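Lv-ranaspumin (Lv-RSN-1) (Leptodactylus vastus, PDB 4K82) is a surfactant protein of the frog's foam nest, where it probably lowers surface tension and so helps the foam to form and last. Local coordinates at residues D50-E53 / L54-L58; K104-E107 / T108-N111; L134-F137 / L138-K142; I194-P197 / L198-L202. All coordinates share one frame; numbering follows the deposited sequence. Where two conformers were deposited one is given.

Contact 1 of 4, residues D50-E53 / L54-L58; sequences DFKE and LKELL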
loop_
_atom_site.group_PDB
_atom_site.type_symbol
_atom_site.label_atom_id
_atom_site.label_comp_id
_atom_site.label_asym_id
_atom_site.label_seq_id
_atom_site.Cartn_x
_atom_site.Cartn_y
_atom_site.Cartn_z
ATOM N N ASP A 50 6.194 13.967 7.306
ATOM C CA ASP A 50 5.947 12.691 6.627
ATOM C C ASP A 50 6.445 11.524 7.482
ATOM O O ASP A 50 5.746 10.528 7.665
ATOM C CB ASP A 50 6.623 12.652 5.250
ATOM C CG ASP A 50 6.044 13.672 4.276
ATOM O OD1 ASP A 50 4.840 13.973 4.368
ATOM O OD2 ASP A 50 6.801 14.159 3.400
ATOM N N PHE A 51 7.648 11.679 8.034
ATOM C CA PHE A 51 8.247 10.658 8.887
ATOM C C PHE A 51 7.414 10.461 10.144
ATOM O O PHE A 51 7.212 9.334 10.604
ATOM C CB PHE A 51 9.674 11.061 9.275
ATOM C CG PHE A 51 10.667 10.881 8.169
ATOM C CD1 PHE A 51 10.603 9.770 7.343
ATOM C CD2 PHE A 51 11.648 11.829 7.936
ATOM C CE1 PHE A 51 11.512 9.597 6.318
ATOM C CE2 PHE A 51 12.562 11.660 6.905
ATOM C CZ PHE A 51 12.488 10.546 6.096
ATOM N N LYS A 52 6.937 11.564 10.707
ATOM C CA LYS A 52 6.096 11.498 11.900
ATOM C C LYS A 52 4.797 10.759 11.603
ATOM O O LYS A 52 4.365 9.906 12.380
ATOM C CB LYS A 52 5.793 12.895 12.437
ATOM C CG LYS A 52 4.863 12.878 13.646
ATOM C CD LYS A 52 4.742 14.242 14.302
ATOM C CE LYS A 52 3.927 14.135 15.581
ATOM N NZ LYS A 52 4.333 12.923 16.352
ATOM N N GLU A 53 4.182 11.080 10.469
ATOM C CA GLU A 53 2.918 10.453 10.099
ATOM C C GLU A 53 3.077 8.984 9.748
ATOM O O GLU A 53 2.175 8.185 9.990
ATOM C CB GLU A 53 2.245 11.219 8.961
ATOM C CG GLU A 53 1.734 12.577 9.414
ATOM C CD GLU A 53 0.821 13.226 8.402
ATOM O OE1 GLU A 53 0.018 12.506 7.767
ATOM O OE2 GLU A 53 0.905 14.459 8.239
ATOM N N LEU A 54 4.208 8.629 9.147
ATOM C CA LEU A 54 4.487 7.223 8.872
ATOM C C LEU A 54 4.584 6.415 10.158
ATOM O O LEU A 54 4.069 5.305 10.240
ATOM C CB LEU A 54 5.756 7.040 8.029
ATOM C CG LEU A 54 5.643 7.245 6.512
ATOM C CD1 LEU A 54 7.021 7.327 5.877
ATOM C CD2 LEU A 54 4.818 6.133 5.868
ATOM N N LYS A 55 5.249 6.968 11.168
ATOM C CA LYS A 55 5.344 6.262 12.436
ATOM C C LYS A 55 3.967 6.134 13.086
ATOM O O LYS A 55 3.621 5.080 13.615
ATOM C CB LYS A 55 6.304 6.954 13.399
ATOM C CG LYS A 55 6.495 6.126 14.657
ATOM C CD LYS A 55 7.412 6.763 15.643
ATOM C CE LYS A 55 7.655 5.792 16.792
ATOM N NZ LYS A 55 8.664 6.342 17.723
ATOM N N GLU A 56 3.177 7.203 13.033
ATOM C CA GLU A 56 1.828 7.149 13.592
ATOM C C GLU A 56 0.990 6.087 12.908
ATOM O O GLU A 56 0.257 5.360 13.563
ATOM C CB GLU A 56 1.135 8.503 13.502
ATOM C CG GLU A 56 1.748 9.551 14.422
ATOM C CD GLU A 56 0.810 10.707 14.694
ATOM O OE1 GLU A 56 -0.422 10.491 14.653
ATOM O OE2 GLU A 56 1.303 11.830 14.948
ATOM N N LEU A 57 1.124 5.987 11.587
ATOM C CA LEU A 57 0.435 4.953 10.833
ATOM C C LEU A 57 0.878 3.541 11.226
ATOM O O LEU A 57 0.057 2.637 11.359
ATOM C CB LEU A 57 0.614 5.181 9.334
ATOM C CG LEU A 57 -0.107 4.213 8.395
ATOM C CD1 LEU A 57 -1.624 4.329 8.550
ATOM C CD2 LEU A 57 0.316 4.456 6.951
ATOM N N LEU A 58 2.181 3.353 11.415
ATOM C CA LEU A 58 2.685 2.069 11.890
ATOM C C LEU A 58 2.099 1.719 13.258
ATOM O O LEU A 58 1.659 0.596 13.485
ATOM C CB LEU A 58 4.218 2.129 11.978
ATOM C CG LEU A 58 4.942 0.849 12.405
ATOM C CD1 LEU A 58 4.555 -0.343 11.525
ATOM C CD2 LEU A 58 6.444 1.089 12.357
#
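Asp50 opens the run of i to i+4 bonds that ties 50-53 to 54-58, two successive turns of the amphipathic alpha-helix 48-64. Its carbonyl O takes the N-H of Leu54 at 2.9 Å, and the side chain of Leu54 leans back over the same oxygen, with CG 3.5 Å from Asp50 O. The carboxylate of Asp50 turns the other way, where OD2 accepts from Gln47 N just ahead of the helix, a place that suits a short acidic residue. Phe51 accepts from Lys55 N, while its ring leaves this turn to meet Tyr40 of helix 29-42. Lys52 O receives Glu56 N. In one of the two modelled conformers of Lys52, CG stands anti to the backbone N (chi1 177°) and the chain runs extended until a bend at chi4, which leaves NZ 3.5 Å from Glu56 OE2, a long and therefore tentative salt bridge. Opposite charges suit positions four apart, since an extended glutamate and a lysine bent near its end can meet across one turn. Glu53 ends the series, its OE2 turned back to Gln49 NE2. Beyond it, Leu54 and Leu58 are buried against helix 29-42, Leu58 also reaching helix 89-102, as branched apolar groups should at a helix-helix interface, while Leu57 lies at the edge against Ile36 of helix 29-42. Glu53 O accepts Leu57 N at 2.9 Å with an N-H...O angle of 158°, and Leu57 CB sits 3.4 Å from that same Glu53 O.

Contact 2 of 4, residues K104-E107 / T108-N111; sequences KIDE and TVFN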
loop_
_atom_site.group_PDB
_atom_site.type_symbol
_atom_site.label_atom_id
_atom_site.label_comp_id
_atom_site.label_asym_id
_atom_site.label_seq_id
_atom_site.Cartn_x
_atom_site.Cartn_y
_atom_site.Cartn_z
ATOM N N LYS A 104 9.467 -15.431 8.223
ATOM C CA LYS A 104 9.174 -16.178 6.997
ATOM C C LYS A 104 7.900 -15.734 6.264
ATOM O O LYS A 104 7.180 -16.562 5.713
ATOM C CB LYS A 104 9.115 -17.684 7.288
ATOM C CG LYS A 104 10.371 -18.238 7.949
ATOM C CD LYS A 104 10.106 -19.596 8.582
ATOM C CE LYS A 104 11.312 -20.094 9.370
ATOM N NZ LYS A 104 11.016 -21.368 10.087
ATOM N N ILE A 105 7.629 -14.432 6.252
ATOM C CA ILE A 105 6.468 -13.905 5.536
ATOM C C ILE A 105 6.533 -14.227 4.047
ATOM O O ILE A 105 7.600 -14.542 3.510
ATOM C CB ILE A 105 6.327 -12.374 5.713
ATOM C CG1 ILE A 105 7.663 -11.673 5.467
ATOM C CG2 ILE A 105 5.806 -12.031 7.107
ATOM C CD1 ILE A 105 7.773 -11.013 4.112
ATOM N N ASP A 106 5.386 -14.137 3.382
ATOM C CA ASP A 106 5.315 -14.331 1.940
ATOM C C ASP A 106 5.988 -13.152 1.255
ATOM O O ASP A 106 5.381 -12.094 1.107
ATOM C CB ASP A 106 3.847 -14.410 1.507
ATOM C CG ASP A 106 3.679 -14.844 0.057
ATOM O OD1 ASP A 106 4.592 -14.611 -0.760
ATOM O OD2 ASP A 106 2.617 -15.416 -0.268
ATOM N N GLU A 107 7.234 -13.330 0.827
ATOM C CA GLU A 107 7.961 -12.221 0.224
ATOM C C GLU A 107 7.466 -11.915 -1.190
ATOM O O GLU A 107 7.691 -10.828 -1.710
ATOM C CB GLU A 107 9.479 -12.448 0.265
ATOM C CG GLU A 107 10.052 -12.441 1.684
ATOM C CD GLU A 107 11.549 -12.159 1.731
ATOM O OE1 GLU A 107 11.989 -11.135 1.162
ATOM O OE2 GLU A 107 12.284 -12.959 2.351
ATOM N N THR A 108 6.778 -12.868 -1.805
ATOM C CA THR A 108 6.163 -12.601 -3.097
ATOM C C THR A 108 5.098 -11.516 -2.958
ATOM O O THR A 108 5.025 -10.594 -3.773
ATOM C CB THR A 108 5.545 -13.865 -3.709
ATOM O OG1 THR A 108 6.574 -14.844 -3.901
ATOM C CG2 THR A 108 4.898 -13.537 -5.046
ATOM N N VAL A 109 4.273 -11.631 -1.918
ATOM C CA VAL A 109 3.261 -10.622 -1.633
ATOM C C VAL A 109 3.945 -9.333 -1.200
ATOM O O VAL A 109 3.643 -8.257 -1.716
ATOM C CB VAL A 109 2.276 -11.092 -0.540
ATOM C CG1 VAL A 109 1.430 -9.928 -0.038
ATOM C CG2 VAL A 109 1.387 -12.203 -1.074
ATOM N N PHE A 110 4.884 -9.447 -0.264
ATOM C CA PHE A 110 5.608 -8.276 0.215
ATOM C C PHE A 110 6.241 -7.474 -0.922
ATOM O O PHE A 110 6.060 -6.262 -1.013
ATOM C CB PHE A 110 6.689 -8.672 1.223
ATOM C CG PHE A 110 7.296 -7.499 1.941
ATOM C CD1 PHE A 110 8.315 -6.763 1.359
ATOM C CD2 PHE A 110 6.834 -7.122 3.195
ATOM C CE1 PHE A 110 8.868 -5.673 2.007
ATOM C CE2 PHE A 110 7.394 -6.034 3.854
ATOM C CZ PHE A 110 8.409 -5.313 3.259
ATOM N N ASN A 111 6.976 -8.155 -1.792
ATOM C CA ASN A 111 7.674 -7.470 -2.873
ATOM C C ASN A 111 6.726 -6.869 -3.907
ATOM O O ASN A 111 6.982 -5.783 -4.432
ATOM C CB ASN A 111 8.690 -8.402 -3.541
ATOM C CG ASN A 111 9.829 -8.778 -2.611
ATOM O OD1 ASN A 111 10.118 -8.058 -1.653
ATOM N ND2 ASN A 111 10.482 -9.905 -2.884
#
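Asp106 OD1 is gripped by two backbone N-H groups at the start of helix 107-121. Val109 N reaches it at 3.2 Å with an N-H...O angle of 157°, coming from well above the carboxylate plane, whereas Thr108 N lies at 3.0 Å but bends to 121°, a weak bond. Having CG anti to the backbone N (chi1 -170°) swings the carboxylate forward over these first-turn amides, which have no earlier helical carbonyl to bind. Its negative charge would probably also interact favourably with the positive end of the helix dipole. The other oxygen, OD2, lies 3.5 Å from Val109 CG2, so the flat group also rests against a methyl. Meanwhile the backbone of Asp106 starts the regular pattern: its O accepts Phe110 N at 3.0 Å, almost straight and in the carbonyl plane, and Glu107 O follows with Asn111 N at 2.8 Å. Just before the cap, Ile105 sends its CD1 obliquely to the base of the Phe110 side chain, 3.9 Å from Phe110 CB. Both residues suit the inner side, where they touch Leu30 of helix 29-42 and Leu100 of helix 89-102, and the Phe110 ring meets that of Tyr97. Lys104, with positive phi, closes the preceding helix in a Schellman motif. The whole is a tight helix-to-helix turn, with an aspartate N-cap beginning the second helix.

Contact 3 of 4, residues L134-F137 / L138-K142; sequences LVKF and LKDLK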
loop_
_atom_site.group_PDB
_atom_site.type_symbol
_atom_site.label_atom_id
_atom_site.label_comp_id
_atom_site.label_asym_id
_atom_site.label_seq_id
_atom_site.Cartn_x
_atom_site.Cartn_y
_atom_site.Cartn_z
ATOM N N LEU A 134 -4.249 3.447 0.676
ATOM C CA LEU A 134 -3.772 2.575 -0.404
ATOM C C LEU A 134 -4.431 1.191 -0.384
ATOM O O LEU A 134 -4.882 0.695 -1.421
ATOM C CB LEU A 134 -2.238 2.454 -0.403
ATOM C CG LEU A 134 -1.651 1.684 -1.599
ATOM C CD1 LEU A 134 -2.226 2.183 -2.916
ATOM C CD2 LEU A 134 -0.126 1.800 -1.622
ATOM N N VAL A 135 -4.494 0.574 0.789
ATOM C CA VAL A 135 -5.126 -0.734 0.915
ATOM C C VAL A 135 -6.601 -0.660 0.503
ATOM O O VAL A 135 -7.110 -1.577 -0.144
ATOM C CB VAL A 135 -4.968 -1.318 2.334
ATOM C CG1 VAL A 135 -5.653 -2.673 2.437
ATOM C CG2 VAL A 135 -3.493 -1.442 2.684
ATOM N N LYS A 136 -7.259 0.446 0.853
ATOM C CA LYS A 136 -8.651 0.712 0.455
ATOM C C LYS A 136 -8.809 0.715 -1.065
ATOM O O LYS A 136 -9.799 0.222 -1.619
ATOM C CB LYS A 136 -9.081 2.089 0.962
ATOM C CG LYS A 136 -9.828 2.111 2.279
ATOM C CD LYS A 136 -10.471 3.483 2.519
ATOM C CE LYS A 136 -11.528 3.827 1.463
ATOM N NZ LYS A 136 -10.982 4.539 0.265
ATOM N N PHE A 137 -7.831 1.316 -1.731
ATOM C CA PHE A 137 -7.803 1.408 -3.183
ATOM C C PHE A 137 -7.679 0.015 -3.800
ATOM O O PHE A 137 -8.376 -0.323 -4.775
ATOM C CB PHE A 137 -6.628 2.313 -3.572
ATOM C CG PHE A 137 -6.388 2.440 -5.056
ATOM C CD1 PHE A 137 -7.366 2.925 -5.906
ATOM C CD2 PHE A 137 -5.147 2.134 -5.584
ATOM C CE1 PHE A 137 -7.126 3.061 -7.264
ATOM C CE2 PHE A 137 -4.892 2.278 -6.938
ATOM C CZ PHE A 137 -5.884 2.737 -7.782
ATOM N N LEU A 138 -6.809 -0.804 -3.223
ATOM C CA LEU A 138 -6.619 -2.153 -3.728
ATOM C C LEU A 138 -7.886 -2.980 -3.535
ATOM O O LEU A 138 -8.260 -3.749 -4.417
ATOM C CB LEU A 138 -5.421 -2.831 -3.065
ATOM C CG LEU A 138 -4.082 -2.121 -3.225
ATOM C CD1 LEU A 138 -3.031 -2.872 -2.427
ATOM C CD2 LEU A 138 -3.699 -2.052 -4.697
ATOM N N LYS A 139 -8.541 -2.810 -2.386
ATOM C CA LYS A 139 -9.810 -3.489 -2.121
ATOM C C LYS A 139 -10.864 -3.141 -3.173
ATOM O O LYS A 139 -11.541 -4.029 -3.706
ATOM C CB LYS A 139 -10.333 -3.129 -0.723
ATOM C CG LYS A 139 -9.526 -3.668 0.433
ATOM C CD LYS A 139 -10.062 -3.076 1.735
ATOM C CE LYS A 139 -9.286 -3.554 2.947
ATOM N NZ LYS A 139 -9.708 -4.913 3.366
ATOM N N ASP A 140 -11.011 -1.856 -3.473
ATOM C CA ASP A 140 -11.979 -1.421 -4.478
ATOM C C ASP A 140 -11.660 -1.994 -5.859
ATOM O O ASP A 140 -12.551 -2.428 -6.591
ATOM C CB ASP A 140 -12.009 0.101 -4.569
ATOM C CG ASP A 140 -12.730 0.736 -3.404
ATOM O OD1 ASP A 140 -13.735 0.152 -2.956
ATOM O OD2 ASP A 140 -12.284 1.809 -2.937
ATOM N N LEU A 141 -10.384 -2.002 -6.216
ATOM C CA LEU A 141 -9.990 -2.587 -7.502
ATOM C C LEU A 141 -10.279 -4.076 -7.542
ATOM O O LEU A 141 -10.772 -4.590 -8.546
ATOM C CB LEU A 141 -8.499 -2.352 -7.773
ATOM C CG LEU A 141 -8.074 -0.910 -8.045
ATOM C CD1 LEU A 141 -6.555 -0.857 -8.273
ATOM C CD2 LEU A 141 -8.825 -0.306 -9.228
ATOM N N LYS A 142 -9.993 -4.767 -6.444
ATOM C CA LYS A 142 -10.178 -6.215 -6.384
ATOM C C LYS A 142 -11.638 -6.622 -6.617
ATOM O O LYS A 142 -11.910 -7.630 -7.279
ATOM C CB LYS A 142 -9.671 -6.772 -5.050
ATOM C CG LYS A 142 -9.654 -8.294 -4.971
ATOM C CD LYS A 142 -9.108 -8.751 -3.618
ATOM C CE LYS A 142 -9.069 -10.262 -3.484
ATOM N NZ LYS A 142 -8.207 -10.895 -4.523
#
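Phe137 and Leu141, one turn apart on helix 133-144, meet with the methyl CD1 of Leu141 over one face of the ring. This CH-pi contact places CD1 3.9 Å from the Phe137 ring centroid, 22° off the normal and displaced toward the rim, close to CZ. Leu141 has CG beside its own N (chi1 -69°), which leans its branch back toward the ring. Helix 196-212 adds Leu206 against both residues, and helix 152-165 packs on Phe137. With an alanine at Phe137, the face under Leu141 CD1 would be lost and a gap would probably open between these helices. On another side, Lys139 lies obliquely across Val135, its CE 3.8 Å from Val135 CG1, before NZ forms a salt bridge to Asp28 and bonds to Ser216 O. Backbone bonds such as Lys139 N to Val135 O, 2.9 Å, join the turns beneath. The chemistry thus divides by face: leucine, valine and phenylalanine give apolar contact between helices, while Lys139 spends its carbons on Val135 and carries its charge on to Asp28 and Ser216 O.

Contact 4 of 4, residues I194-P197 / L198-L202; sequences IAKP and LGDLL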
loop_
_atom_site.group_PDB
_atom_site.type_symbol
_atom_site.label_atom_id
_atom_site.label_comp_id
_atom_site.label_asym_id
_atom_site.label_seq_id
_atom_site.Cartn_x
_atom_site.Cartn_y
_atom_site.Cartn_z
ATOM N N ILE A 194 -3.810 9.851 -23.803
ATOM C CA ILE A 194 -3.259 10.216 -22.494
ATOM C C ILE A 194 -3.674 9.278 -21.347
ATOM O O ILE A 194 -3.149 9.384 -20.239
ATOM C CB ILE A 194 -3.600 11.672 -22.136
ATOM C CG1 ILE A 194 -5.119 11.850 -22.037
ATOM C CG2 ILE A 194 -3.011 12.615 -23.179
ATOM C CD1 ILE A 194 -5.557 13.289 -21.787
ATOM N N ALA A 195 -4.603 8.357 -21.615
ATOM C CA ALA A 195 -5.049 7.394 -20.606
ATOM C C ALA A 195 -4.217 6.101 -20.597
ATOM O O ALA A 195 -4.369 5.264 -19.712
ATOM C CB ALA A 195 -6.530 7.065 -20.801
ATOM N N LYS A 196 -3.323 5.950 -21.572
ATOM C CA LYS A 196 -2.533 4.725 -21.665
ATOM C C LYS A 196 -1.647 4.412 -20.442
ATOM O O LYS A 196 -1.596 3.260 -20.010
ATOM C CB LYS A 196 -1.719 4.688 -22.973
ATOM C CG LYS A 196 -0.942 3.391 -23.182
ATOM C CD LYS A 196 -1.870 2.176 -23.221
ATOM C CE LYS A 196 -1.320 1.044 -24.109
ATOM N NZ LYS A 196 0.061 0.580 -23.742
ATOM N N PRO A 197 -0.947 5.421 -19.871
ATOM C CA PRO A 197 -0.172 5.137 -18.656
ATOM C C PRO A 197 -1.015 4.584 -17.498
ATOM O O PRO A 197 -0.578 3.641 -16.835
ATOM C CB PRO A 197 0.403 6.512 -18.293
ATOM C CG PRO A 197 0.572 7.185 -19.614
ATOM C CD PRO A 197 -0.643 6.765 -20.402
ATOM N N LEU A 198 -2.199 5.158 -17.273
ATOM C CA LEU A 198 -3.119 4.658 -16.251
ATOM C C LEU A 198 -3.505 3.217 -16.581
ATOM O O LEU A 198 -3.483 2.346 -15.719
ATOM C CB LEU A 198 -4.359 5.557 -16.163
ATOM C CG LEU A 198 -5.384 5.347 -15.040
ATOM C CD1 LEU A 198 -6.333 4.198 -15.316
ATOM C CD2 LEU A 198 -4.719 5.171 -13.686
ATOM N N GLY A 199 -3.843 2.955 -17.843
ATOM C CA GLY A 199 -4.201 1.605 -18.240
ATOM C C GLY A 199 -3.099 0.584 -18.011
ATOM O O GLY A 199 -3.360 -0.527 -17.553
ATOM N N ASP A 200 -1.862 0.968 -18.332
ATOM C CA ASP A 200 -0.702 0.115 -18.094
ATOM C C ASP A 200 -0.541 -0.207 -16.619
ATOM O O ASP A 200 -0.282 -1.350 -16.247
ATOM C CB ASP A 200 0.579 0.803 -18.576
ATOM C CG ASP A 200 0.702 0.823 -20.076
ATOM O OD1 ASP A 200 -0.053 0.084 -20.739
ATOM O OD2 ASP A 200 1.562 1.575 -20.587
ATOM N N LEU A 201 -0.682 0.809 -15.782
ATOM C CA LEU A 201 -0.563 0.616 -14.344
ATOM C C LEU A 201 -1.618 -0.377 -13.856
ATOM O O LEU A 201 -1.316 -1.298 -13.086
ATOM C CB LEU A 201 -0.674 1.959 -13.623
ATOM C CG LEU A 201 -0.626 1.920 -12.096
ATOM C CD1 LEU A 201 0.732 1.433 -11.624
ATOM C CD2 LEU A 201 -0.933 3.287 -11.535
ATOM N N LEU A 202 -2.860 -0.205 -14.297
ATOM C CA LEU A 202 -3.931 -1.121 -13.900
ATOM C C LEU A 202 -3.652 -2.524 -14.390
ATOM O O LEU A 202 -3.609 -3.476 -13.615
ATOM C CB LEU A 202 -5.275 -0.667 -14.463
ATOM C CG LEU A 202 -5.996 0.435 -13.705
ATOM C CD1 LEU A 202 -7.194 0.898 -14.508
ATOM C CD2 LEU A 202 -6.437 -0.077 -12.340
HETATM O O HOH W 1 -2.849 7.912 -17.929
#
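Lys196 and Asp200 supply the charged interaction of this turn, a salt bridge in which Lys196 NZ donates to Asp200 OD1 at 3.0 Å. OD1 accepts through its syn lone pair, on the side of the second oxygen, and OD2 is also fairly near, 3.6 Å from Lys196 NZ. The lysine starts with CG anti to its N (chi1 -176°), then bends at chi2 and again at chi4, bringing its end back alongside the carboxylate instead of stretching into solvent. An alanine in place of Asp200 would remove the carboxylate, probably leaving the Lys196 ammonium without this mate and its chain freer to swing. Backbone hydrogen bonds form the second kind. Gly199 N binds Ala195 O at 3.0 Å and Asp200 N binds Lys196 O at 2.9 Å, both nearly along the C=O axis, and Leu201 N follows on Pro197 O. These bonds open helix 196-212, which comes after the two-stranded antiparallel sheet formed by 182-185 and 188-191. Pro197 fits here because its missing N-H costs little where a helix begins. Water provides a third link: one molecule donates to Ile194 O at 2.8 Å and accepts from Leu198 N at 2.9 Å, bridging the two. Apolar contacts turn inward, small Ala195 and larger Leu198 both against Leu178 of helix 175-180, and Leu198 also meets Phe191 of strand 188-191.

Overall arrangement
The four contacts follow one another along the chain without overlap in a mostly helical monomer. Contacts 1, 3 and 4 lie on helices 48-64, 133-144 and 196-212, while contact 2 spans the loop after helix 89-102 and the start of helix 107-121. Contacts 1 and 4 are the most distant pair, with centres about 30 Å apart on opposite sides of the chain's centre. Contact 3 lies nearest that centre. It touches contact 4, about 17 Å away between centres, where Leu141 CD2 meets Leu202 CD2 at 3.9 Å. Helix 29-42 packs against residues of contacts 1, 2 and 3, and helix 196-212 carries contact 4 while covering parts of contacts 2 and 3. Shared helices thus join both ends of this elongated surfactant protein.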